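Local coordinates for 457aa long hypothetical protein (Pyrococcus horikoshii, PDB 2CSU) that is of unknown function but joins a Rossmann-type CoA-binding domain to two domains of the succinyl-CoA synthetase-like clan, at residues Gly269-Asn274 and Ala448-Ile453; Gly303-Leu308 and Ile375-Thr380; Asp311-Arg316 and Ser439-Leu444. One frame throughout, in Å; residues are numbered along the deposited sequence.

Interaction 1: residues Gly269-Asn274 and Ala448-Ile453; sequences GVLVAN and AKNVGI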
# COMPACT_ATOMS: atom_id res chain seq x y z
N GLY A 269 -7.30 -25.96 -8.00
CA GLY A 269 -7.44 -24.79 -8.85
C GLY A 269 -7.45 -23.47 -8.10
O GLY A 269 -7.67 -22.41 -8.70
N VAL A 270 -7.23 -23.55 -6.79
CA VAL A 270 -7.21 -22.38 -5.91
C VAL A 270 -5.89 -21.62 -5.99
O VAL A 270 -4.81 -22.20 -5.78
CB VAL A 270 -7.46 -22.78 -4.44
CG1 VAL A 270 -7.40 -21.54 -3.53
CG2 VAL A 270 -8.82 -23.46 -4.31
N LEU A 271 -5.97 -20.33 -6.26
CA LEU A 271 -4.79 -19.50 -6.37
C LEU A 271 -4.43 -19.04 -4.97
O LEU A 271 -5.30 -18.68 -4.18
CB LEU A 271 -5.06 -18.30 -7.29
CG LEU A 271 -5.82 -18.67 -8.58
CD1 LEU A 271 -6.07 -17.44 -9.43
CD2 LEU A 271 -5.04 -19.72 -9.36
N VAL A 272 -3.14 -19.05 -4.65
CA VAL A 272 -2.72 -18.66 -3.32
C VAL A 272 -2.07 -17.29 -3.26
O VAL A 272 -1.29 -16.91 -4.11
CB VAL A 272 -1.74 -19.72 -2.72
CG1 VAL A 272 -1.13 -19.20 -1.42
CG2 VAL A 272 -2.48 -21.03 -2.47
N ALA A 273 -2.42 -16.55 -2.21
CA ALA A 273 -1.85 -15.23 -2.00
C ALA A 273 -1.10 -15.34 -0.68
O ALA A 273 -1.51 -16.11 0.20
CB ALA A 273 -2.98 -14.17 -1.89
N ASN A 274 -0.01 -14.60 -0.53
CA ASN A 274 0.74 -14.66 0.71
C ASN A 274 0.59 -13.39 1.52
O ASN A 274 1.10 -13.31 2.64
CB ASN A 274 2.21 -14.93 0.43
CG ASN A 274 2.41 -16.05 -0.56
OD1 ASN A 274 2.01 -17.20 -0.31
ND2 ASN A 274 3.01 -15.73 -1.70
N ALA A 448 -6.66 -18.95 -16.41
CA ALA A 448 -6.80 -19.41 -17.79
C ALA A 448 -6.38 -20.88 -17.89
O ALA A 448 -6.98 -21.68 -18.60
CB ALA A 448 -5.90 -18.55 -18.67
N LYS A 449 -5.29 -21.21 -17.18
CA LYS A 449 -4.87 -22.61 -17.11
C LYS A 449 -6.01 -23.49 -16.61
O LYS A 449 -6.40 -24.47 -17.22
CB LYS A 449 -3.70 -22.71 -16.13
CG LYS A 449 -2.34 -22.54 -16.81
CD LYS A 449 -1.27 -22.08 -15.82
CE LYS A 449 0.02 -22.90 -15.92
NZ LYS A 449 1.18 -22.01 -15.82
N ASN A 450 -6.52 -23.11 -15.42
CA ASN A 450 -7.59 -23.88 -14.80
C ASN A 450 -8.75 -24.17 -15.76
O ASN A 450 -9.14 -25.31 -15.98
CB ASN A 450 -8.08 -23.11 -13.57
CG ASN A 450 -7.06 -23.25 -12.46
OD1 ASN A 450 -6.00 -23.84 -12.63
ND2 ASN A 450 -7.42 -22.70 -11.29
N VAL A 451 -9.33 -23.10 -16.32
CA VAL A 451 -10.42 -23.33 -17.27
C VAL A 451 -9.90 -24.00 -18.55
O VAL A 451 -10.66 -24.35 -19.45
CB VAL A 451 -11.09 -22.00 -17.62
CG1 VAL A 451 -12.20 -22.25 -18.64
CG2 VAL A 451 -11.70 -21.38 -16.38
N GLY A 452 -8.59 -24.19 -18.61
CA GLY A 452 -7.99 -24.84 -19.76
C GLY A 452 -7.93 -23.96 -21.00
O GLY A 452 -8.80 -24.05 -21.87
N ILE A 453 -6.90 -23.12 -21.07
CA ILE A 453 -6.72 -22.22 -22.21
C ILE A 453 -5.23 -21.86 -22.33
O ILE A 453 -4.64 -22.17 -23.39
CB ILE A 453 -7.54 -20.92 -22.06
CG1 ILE A 453 -9.02 -21.24 -21.82
CG2 ILE A 453 -7.41 -20.08 -23.32
CD1 ILE A 453 -9.90 -20.02 -21.69
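N450, in the last turn of helix 434-450, reaches across to the backbone of G269 and does so with the nitrogen end of its amide. ND2 of N450 comes to 2.6 Å from O of G269, but the bond is poorly aimed: its N-H...O angle is only 115°, so it is weak despite being short. The amide arrives from the side of the carbonyl, and its nitrogen also lies 3.2 Å from CA of G269. Because G269 has no side chain, the amide can lie this close over the backbone.

Two torsions place the group. CG of N450 stands anti to its own carbonyl carbon (chi1 -76°), and chi2 near zero turns OD1 back over CA, which leaves ND2 as the leading atom. L271 supplies an apolar flank: its CB starts off to one side, yet the isobutyl group extends so that CD2 of L271 comes to 4.3 Å from ND2 of N450. The carbonyl of G269 has a second partner in T227, whose OG1 is bonded to it and also makes a weak bond with ND2 of N450, so that carbonyl, hydroxyl and amide form a small polar cluster. Only 94 Å² is buried between the two segments.

G269 has positive phi (86°) and ends helix 258-267 in a Schellman motif, turning the chain into strand 271-273. That strand belongs to the flavodoxin-like part of the protein and runs parallel to strand 232-236, with L271 bonded through its backbone to I232 and A234. V270 and V272 pack on F265 of helix 258-267, while the side chain of L271 lies among M282 of helix 276-283 and A443 and E446 of helix 434-450.

Interaction 2: residues Gly303-Leu308 and Ile375-Thr380; sequences GGPGVL and ICVVPT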
# COMPACT_ATOMS: atom_id res chain seq x y z
N GLY A 303 10.96 4.44 -17.34
CA GLY A 303 11.75 3.23 -17.36
C GLY A 303 11.76 2.47 -16.04
O GLY A 303 11.41 1.29 -16.00
N GLY A 304 12.14 3.14 -14.96
CA GLY A 304 12.20 2.51 -13.65
C GLY A 304 11.02 1.61 -13.35
O GLY A 304 11.19 0.40 -13.20
N PRO A 305 9.80 2.17 -13.25
CA PRO A 305 8.59 1.42 -12.97
C PRO A 305 8.44 0.22 -13.90
O PRO A 305 7.85 -0.78 -13.52
CB PRO A 305 7.49 2.45 -13.19
CG PRO A 305 8.13 3.69 -12.70
CD PRO A 305 9.52 3.62 -13.30
N GLY A 306 8.95 0.33 -15.12
CA GLY A 306 8.85 -0.76 -16.06
C GLY A 306 9.78 -1.92 -15.72
O GLY A 306 9.38 -3.08 -15.81
N VAL A 307 11.02 -1.61 -15.35
CA VAL A 307 11.98 -2.66 -15.02
C VAL A 307 11.51 -3.39 -13.77
O VAL A 307 11.52 -4.62 -13.72
CB VAL A 307 13.40 -2.08 -14.80
CG1 VAL A 307 13.76 -1.17 -15.95
CG2 VAL A 307 13.48 -1.36 -13.48
N LEU A 308 11.07 -2.64 -12.77
CA LEU A 308 10.57 -3.26 -11.55
C LEU A 308 9.39 -4.15 -11.92
O LEU A 308 9.32 -5.30 -11.48
CB LEU A 308 10.13 -2.20 -10.54
CG LEU A 308 11.24 -1.44 -9.82
CD1 LEU A 308 10.63 -0.38 -8.91
CD2 LEU A 308 12.09 -2.42 -9.01
N ILE A 375 1.69 1.24 -17.70
CA ILE A 375 2.32 1.91 -16.55
C ILE A 375 2.49 3.42 -16.80
O ILE A 375 3.03 3.86 -17.81
CB ILE A 375 3.70 1.27 -16.32
CG1 ILE A 375 3.54 -0.22 -16.00
CG2 ILE A 375 4.41 1.94 -15.13
CD1 ILE A 375 4.89 -0.93 -15.89
N CYS A 376 1.99 4.23 -15.85
CA CYS A 376 2.09 5.65 -16.07
C CYS A 376 2.37 6.38 -14.77
O CYS A 376 1.59 6.37 -13.83
CB CYS A 376 0.76 6.14 -16.62
SG CYS A 376 0.69 7.95 -16.75
N VAL A 377 3.57 6.95 -14.71
CA VAL A 377 3.76 8.01 -13.75
C VAL A 377 3.05 9.26 -14.28
O VAL A 377 3.29 9.73 -15.39
CB VAL A 377 5.25 8.26 -13.60
CG1 VAL A 377 5.48 9.34 -12.55
CG2 VAL A 377 5.94 6.98 -13.16
N VAL A 378 2.08 9.75 -13.49
CA VAL A 378 1.29 10.88 -13.95
C VAL A 378 2.09 12.19 -13.90
O VAL A 378 2.52 12.65 -12.85
CB VAL A 378 0.03 10.99 -13.09
CG1 VAL A 378 -0.74 12.25 -13.46
CG2 VAL A 378 -0.85 9.78 -13.34
N PRO A 379 2.30 12.78 -15.09
CA PRO A 379 3.07 14.01 -15.21
C PRO A 379 2.24 15.22 -14.80
O PRO A 379 1.04 15.30 -15.04
CB PRO A 379 3.50 14.13 -16.67
CG PRO A 379 2.36 13.47 -17.45
CD PRO A 379 1.83 12.37 -16.40
N THR A 380 2.94 16.18 -14.17
CA THR A 380 2.28 17.43 -13.79
C THR A 380 2.88 18.62 -14.54
O THR A 380 2.80 19.77 -14.13
CB THR A 380 2.46 17.61 -12.28
OG1 THR A 380 3.86 17.67 -11.99
CG2 THR A 380 1.85 16.42 -11.53
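P305 and I375 make the tightest of the apolar contacts here, with CB of P305 3.7 Å from CG2 of I375. The same proline ring crosses V377 at about a right angle, its CG 4.0 Å from CG2 of V377. I375 uses its two ends differently: with CG1 beside the backbone N (chi1 -61°) and the chain then extended, CD1 runs out to the next residue of the helix, 4.0 Å from CA of G306. There the helix offers bare backbone, and CD1 of I375 also lies 3.8 Å from O of P305.

This is the helix-on-sheet layer of an α/β domain of the flavodoxin-like type. Helix 303-314 follows strand 295-300 and packs on its parallel neighbour 371-377, the short axes 8.6 Å apart and running in roughly opposite directions (144°).

Polar groups are served outside the contact. O of I375 bonds to OH of Y356 and, weakly, to OG1 of T300, while O of V377 accepts a bond from ND2 of N301. The second subunit also packs here, L161 of that chain on P305 and A160 of that chain on V377.

Interaction 3: residues Asp311-Arg316 and Ser439-Leu444; sequences DELDKR and SAAYAL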
# COMPACT_ATOMS: atom_id res chain seq x y z
N ASP A 311 10.63 -7.32 -13.59
CA ASP A 311 11.18 -8.24 -12.60
C ASP A 311 10.06 -9.03 -11.92
O ASP A 311 10.07 -10.26 -11.92
CB ASP A 311 11.96 -7.48 -11.51
CG ASP A 311 13.42 -7.22 -11.89
OD1 ASP A 311 13.91 -7.82 -12.88
OD2 ASP A 311 14.08 -6.42 -11.19
N GLU A 312 9.09 -8.30 -11.36
CA GLU A 312 7.96 -8.90 -10.65
C GLU A 312 7.19 -9.92 -11.46
O GLU A 312 6.73 -10.93 -10.91
CB GLU A 312 7.00 -7.80 -10.18
CG GLU A 312 7.54 -6.94 -9.05
CD GLU A 312 7.86 -7.74 -7.80
OE1 GLU A 312 7.26 -8.81 -7.59
OE2 GLU A 312 8.72 -7.28 -7.01
N LEU A 313 7.04 -9.67 -12.75
CA LEU A 313 6.32 -10.59 -13.62
C LEU A 313 7.18 -11.82 -13.83
O LEU A 313 6.68 -12.96 -13.86
CB LEU A 313 6.07 -9.95 -14.99
CG LEU A 313 5.18 -8.72 -15.10
CD1 LEU A 313 5.39 -8.05 -16.45
CD2 LEU A 313 3.72 -9.13 -14.94
N ASP A 314 8.48 -11.59 -13.99
CA ASP A 314 9.40 -12.68 -14.29
C ASP A 314 9.38 -13.75 -13.19
O ASP A 314 9.13 -14.92 -13.43
CB ASP A 314 10.81 -12.10 -14.42
CG ASP A 314 11.73 -13.14 -15.04
OD1 ASP A 314 12.08 -14.08 -14.34
OD2 ASP A 314 12.08 -12.99 -16.21
N LYS A 315 9.69 -13.30 -11.96
CA LYS A 315 9.68 -14.23 -10.84
C LYS A 315 8.30 -14.86 -10.64
O LYS A 315 8.11 -15.78 -9.85
CB LYS A 315 10.09 -13.46 -9.58
CG LYS A 315 8.92 -12.72 -8.94
CD LYS A 315 9.36 -11.42 -8.27
CE LYS A 315 9.38 -11.52 -6.74
NZ LYS A 315 9.67 -10.21 -6.16
N ARG A 316 7.31 -14.30 -11.35
CA ARG A 316 5.95 -14.83 -11.25
C ARG A 316 5.66 -15.84 -12.35
O ARG A 316 4.61 -16.49 -12.38
CB ARG A 316 4.98 -13.65 -11.35
CG ARG A 316 4.66 -13.04 -9.98
CD ARG A 316 3.60 -13.83 -9.22
NE ARG A 316 3.10 -13.07 -8.07
CZ ARG A 316 2.28 -13.70 -7.22
NH1 ARG A 316 1.95 -14.96 -7.43
NH2 ARG A 316 1.80 -13.05 -6.16
N SER A 439 1.03 -9.55 -9.59
CA SER A 439 0.21 -10.59 -8.97
C SER A 439 -1.08 -10.77 -9.74
O SER A 439 -1.55 -11.89 -9.93
CB SER A 439 -0.11 -10.23 -7.52
OG SER A 439 1.06 -10.17 -6.73
N ALA A 440 -1.65 -9.65 -10.18
CA ALA A 440 -2.90 -9.69 -10.93
C ALA A 440 -2.69 -10.38 -12.25
O ALA A 440 -3.52 -11.19 -12.68
CB ALA A 440 -3.43 -8.26 -11.16
N ALA A 441 -1.58 -10.04 -12.91
CA ALA A 441 -1.21 -10.63 -14.19
C ALA A 441 -1.07 -12.14 -14.03
O ALA A 441 -1.49 -12.91 -14.89
CB ALA A 441 0.10 -10.04 -14.65
N TYR A 442 -0.46 -12.53 -12.91
CA TYR A 442 -0.25 -13.94 -12.60
C TYR A 442 -1.59 -14.65 -12.36
O TYR A 442 -1.80 -15.75 -12.86
CB TYR A 442 0.61 -14.08 -11.34
CG TYR A 442 0.65 -15.50 -10.79
CD1 TYR A 442 1.40 -16.49 -11.41
CD2 TYR A 442 -0.11 -15.85 -9.67
CE1 TYR A 442 1.41 -17.81 -10.93
CE2 TYR A 442 -0.12 -17.15 -9.18
CZ TYR A 442 0.64 -18.13 -9.81
OH TYR A 442 0.61 -19.42 -9.35
N ALA A 443 -2.48 -14.01 -11.62
CA ALA A 443 -3.77 -14.62 -11.33
C ALA A 443 -4.58 -14.87 -12.60
O ALA A 443 -5.27 -15.88 -12.72
CB ALA A 443 -4.57 -13.77 -10.35
N LEU A 444 -4.48 -13.96 -13.57
CA LEU A 444 -5.22 -14.09 -14.82
C LEU A 444 -4.71 -15.27 -15.67
O LEU A 444 -5.50 -16.01 -16.25
CB LEU A 444 -5.14 -12.78 -15.63
CG LEU A 444 -6.13 -11.66 -15.26
CD1 LEU A 444 -5.63 -10.30 -15.75
CD2 LEU A 444 -7.50 -11.97 -15.87
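The hydroxyl of S439 is held from two directions, by R316 across the contact and by the backbone of its own helix. NH2 of R316 donates to OG of S439 over 3.0 Å, a weak bond bent to 130°, and OG in turn is hydrogen-bonded to O of E435 one turn back. The guanidinium group has CA of S439 over one face and is stacked on the ring of Y442. Its centre lies 4.7 Å from the ring centre, with the two planes tilted by 30°, an approach of the cation-pi kind. NH1 of R316 does the touching, lying over one face of the ring 3.2 Å from CD2 of Y442. Further back, CD of R316 rests 3.7 Å from CG of Y442. A bend at chi2 (-81°) folds the arginine chain over the aromatic side chain instead of letting it run straight outward. O of R316 comes up to the rim of the same ring, 3.4 Å from CD1 of Y442.

The two segments bring together the end of helix 303-314 and the middle of helix 434-450, neighbours in one helical layer of the α/β domain. Beneath the polar group, CD2 of L313 meets CB of A441 at 3.7 Å, and both residues face the sheet, L313 on I373 and A441 on M371 of strand 371-377.

Within 311-316, NZ of K315 makes a salt bridge to OE1 of E312 at 3.1 Å. R316 has a long, weak ion pair with E278 of helix 276-283, while OD2 of D311 makes a weak hydrogen bond to the backbone N of G238 of the second subunit.

From the N terminus, interaction 1 opens first at 269-274, where the flavodoxin-like part ends a helix and starts strand 271-273. It closes only at 448-453, so the long loop it makes encloses both other contacts. Helix 303-314 then contributes to both: 303-308 pairs with 375-380 in interaction 2, and 311-316 waits for 439-444 in interaction 3. Since 375-380 falls between the halves of interaction 3, these two loops cross. Interaction 2 ties the helix to the sheet and interaction 3 ties it to helix 434-450. That last helix also serves interaction 1, which touches interaction 3 through L271 and A443 and joins the middle, flavodoxin-like region to the C-terminal Ligase-CoA region.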